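Local coordinates for Glyoxalase/bleomycin resistance protein/dioxygenase (Vibrio splendidus, PDB 2RK9) that is of unproven function but belongs to the glyoxalase/bleomycin resistance protein/dioxygenase superfamily, whose members include metal-dependent enzymes and drug-binding resistance proteins, at residues B[85-88]-B[89-93]. The protein carries 1 engineered substitution. Residues are numbered along the deposited sequence; the frame is centred on the assembly and turned at random.
Sequences EPLY and QRVNE
L87 and V91 lie side by side one helical turn apart, CD1 of L87 resting 4.2 Å from CG2 of V91, and form the tightly packed flank of helix 84-94. Both are buried against F120 of strand 115-123, and V91 also packs on L27 of the second subunit. Beneath them the backbone is regular alpha-helix: V91 N donates to L87 O over 3.1 Å, and N92 N to Y88 O over 2.9 Å. R90 sits at the edge of this flank. Its chain bends at chi3 (55°), folding the guanidinium back toward the preceding turn, where NH2 meets L87 CD1 at 3.4 Å obliquely to the guanidinium plane. NE is hydrogen-bonded to V26 O of the second subunit, so this arginine ties the helix to the dimer partner. In the beta-alpha-beta-beta-beta modules of this superfamily one helix packs on a curved sheet; here helix 84-94, following strand 75-80, plays that part, laid against strands 99-108 and 115-123. Y88 carries its ring to those strands, meeting F120 edge-to-face and touching A102 and L103. N92 comes to the same ring at a slant, amide and ring planes 37° apart, with its OD1 3.9 Å from Y88 CE2. Away from the sheet, P86 and Q89 are exposed to solvent and the contact is looser. The glutamine places CG between its backbone N and carbonyl carbon (chi1 56°), which turns the chain back along the preceding turn; it is close there only at its base, CG 3.0 Å from P86 O, while the extended remainder lies farther off, CD 3.8 Å from P86 CA. Near the start of the helix, E85 accepts Q89 N at its carbonyl while its carboxylate forms a salt bridge with K118.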
ATOM      1  N   GLU B  85     -20.610   5.379   3.194  1.00  9.16           N
ATOM      2  CA  GLU B  85     -21.531   6.476   2.917  1.00  9.20           C
ATOM      3  C   GLU B  85     -21.146   7.795   3.592  1.00  8.91           C
ATOM      4  O   GLU B  85     -21.009   8.820   2.920  1.00 10.61           O
ATOM      5  CB  GLU B  85     -22.958   6.087   3.315  1.00 11.71           C
ATOM      6  CG  GLU B  85     -23.628   5.130   2.344  1.00 14.19           C
ATOM      7  CD  GLU B  85     -23.704   5.700   0.947  1.00 17.80           C
ATOM      8  OE1 GLU B  85     -23.846   6.938   0.822  1.00 19.32           O
ATOM      9  OE2 GLU B  85     -23.638   4.920  -0.031  1.00 20.24           O
ATOM     10  N   PRO B  86     -20.972   7.797   4.927  1.00 10.12           N
ATOM     11  CA  PRO B  86     -20.601   9.073   5.551  1.00 10.13           C
ATOM     12  C   PRO B  86     -19.227   9.576   5.104  1.00  9.32           C
ATOM     13  O   PRO B  86     -18.991  10.776   5.026  1.00 11.56           O
ATOM     14  CB  PRO B  86     -20.672   8.768   7.049  1.00 10.16           C
ATOM     15  CG  PRO B  86     -20.455   7.283   7.132  1.00  9.53           C
ATOM     16  CD  PRO B  86     -21.221   6.761   5.945  1.00  8.49           C
ATOM     17  N   LEU B  87     -18.321   8.653   4.815  1.00 10.05           N
ATOM     18  CA  LEU B  87     -16.996   9.043   4.348  1.00  9.73           C
ATOM     19  C   LEU B  87     -17.128   9.774   3.011  1.00 10.04           C
ATOM     20  O   LEU B  87     -16.612  10.879   2.845  1.00 10.09           O
ATOM     21  CB  LEU B  87     -16.108   7.809   4.173  1.00  9.83           C
ATOM     22  CG  LEU B  87     -14.749   7.996   3.486  1.00  9.80           C
ATOM     23  CD1 LEU B  87     -13.922   9.050   4.201  1.00 11.97           C
ATOM     24  CD2 LEU B  87     -14.017   6.653   3.485  1.00 10.28           C
ATOM     25  N   TYR B  88     -17.832   9.162   2.065  1.00  9.64           N
ATOM     26  CA  TYR B  88     -18.002   9.760   0.752  1.00 10.19           C
ATOM     27  C   TYR B  88     -18.689  11.117   0.796  1.00 12.00           C
ATOM     28  O   TYR B  88     -18.301  12.027   0.072  1.00 11.48           O
ATOM     29  CB  TYR B  88     -18.799   8.837  -0.174  1.00 10.71           C
ATOM     30  CG  TYR B  88     -18.905   9.351  -1.592  1.00 11.72           C
ATOM     31  CD1 TYR B  88     -17.779   9.431  -2.407  1.00 13.35           C
ATOM     32  CD2 TYR B  88     -20.134   9.751  -2.125  1.00 13.19           C
ATOM     33  CE1 TYR B  88     -17.868   9.896  -3.721  1.00 14.24           C
ATOM     34  CE2 TYR B  88     -20.233  10.217  -3.442  1.00 14.11           C
ATOM     35  CZ  TYR B  88     -19.091  10.285  -4.232  1.00 14.77           C
ATOM     36  OH  TYR B  88     -19.158  10.736  -5.535  1.00 16.84           O
ATOM     37  N   GLN B  89     -19.712  11.259   1.632  1.00 13.45           N
ATOM     38  CA  GLN B  89     -20.403  12.534   1.681  1.00 15.68           C
ATOM     39  C   GLN B  89     -19.494  13.654   2.191  1.00 15.84           C
ATOM     40  O   GLN B  89     -19.591  14.789   1.721  1.00 16.25           O
ATOM     41  CB  GLN B  89     -21.699  12.425   2.502  1.00 18.66           C
ATOM     42  CG  GLN B  89     -21.538  11.929   3.902  1.00 22.70           C
ATOM     43  CD  GLN B  89     -22.852  11.971   4.669  1.00 26.50           C
ATOM     44  OE1 GLN B  89     -23.772  11.183   4.408  1.00 27.54           O
ATOM     45  NE2 GLN B  89     -22.952  12.906   5.613  1.00 26.13           N
ATOM     46  N   ARG B  90     -18.578  13.340   3.105  1.00 15.20           N
ATOM     47  CA  ARG B  90     -17.669  14.366   3.619  1.00 16.46           C
ATOM     48  C   ARG B  90     -16.654  14.759   2.552  1.00 16.64           C
ATOM     49  O   ARG B  90     -16.326  15.937   2.403  1.00 17.12           O
ATOM     50  CB  ARG B  90     -16.942  13.883   4.880  1.00 16.88           C
ATOM     51  CG  ARG B  90     -16.118  14.988   5.536  1.00 19.44           C
ATOM     52  CD  ARG B  90     -15.511  14.584   6.881  1.00 21.62           C
ATOM     53  NE  ARG B  90     -14.703  13.376   6.773  1.00 24.67           N
ATOM     54  CZ  ARG B  90     -15.142  12.155   7.061  1.00 26.26           C
ATOM     55  NH1 ARG B  90     -16.389  11.973   7.482  1.00 28.22           N
ATOM     56  NH2 ARG B  90     -14.332  11.110   6.931  1.00 27.96           N
ATOM     57  N   VAL B  91     -16.158  13.772   1.809  1.00 15.55           N
ATOM     58  CA  VAL B  91     -15.187  14.036   0.749  1.00 16.55           C
ATOM     59  C   VAL B  91     -15.832  14.883  -0.343  1.00 18.73           C
ATOM     60  O   VAL B  91     -15.234  15.835  -0.849  1.00 17.94           O
ATOM     61  CB  VAL B  91     -14.678  12.718   0.125  1.00 14.31           C
ATOM     62  CG1 VAL B  91     -13.772  13.015  -1.070  1.00 15.02           C
ATOM     63  CG2 VAL B  91     -13.924  11.920   1.164  1.00 13.36           C
ATOM     64  N   ASN B  92     -17.062  14.526  -0.691  1.00 20.63           N
ATOM     65  CA  ASN B  92     -17.820  15.219  -1.721  1.00 23.67           C
ATOM     66  C   ASN B  92     -18.109  16.655  -1.293  1.00 24.57           C
ATOM     67  O   ASN B  92     -18.205  17.555  -2.132  1.00 24.74           O
ATOM     68  CB  ASN B  92     -19.133  14.477  -1.950  1.00 24.69           C
ATOM     69  CG  ASN B  92     -19.635  14.582  -3.373  1.00 27.31           C
ATOM     70  OD1 ASN B  92     -20.721  14.088  -3.676  1.00 29.50           O
ATOM     71  ND2 ASN B  92     -18.857  15.211  -4.255  1.00 27.68           N
ATOM     72  N   GLU B  93     -18.247  16.862   0.015  1.00 25.27           N
ATOM     73  CA  GLU B  93     -18.532  18.184   0.562  1.00 27.18           C
ATOM     74  C   GLU B  93     -17.323  19.100   0.658  1.00 26.49           C
ATOM     75  O   GLU B  93     -17.348  20.226   0.164  1.00 27.26           O
ATOM     76  CB  GLU B  93     -19.174  18.061   1.948  1.00 28.29           C
ATOM     77  CG  GLU B  93     -20.676  17.889   1.895  1.00 33.04           C
ATOM     78  CD  GLU B  93     -21.321  17.840   3.263  1.00 35.31           C
ATOM     79  OE1 GLU B  93     -20.928  18.628   4.157  1.00 36.87           O
ATOM     80  OE2 GLU B  93     -22.241  17.019   3.436  1.00 36.59           O
TER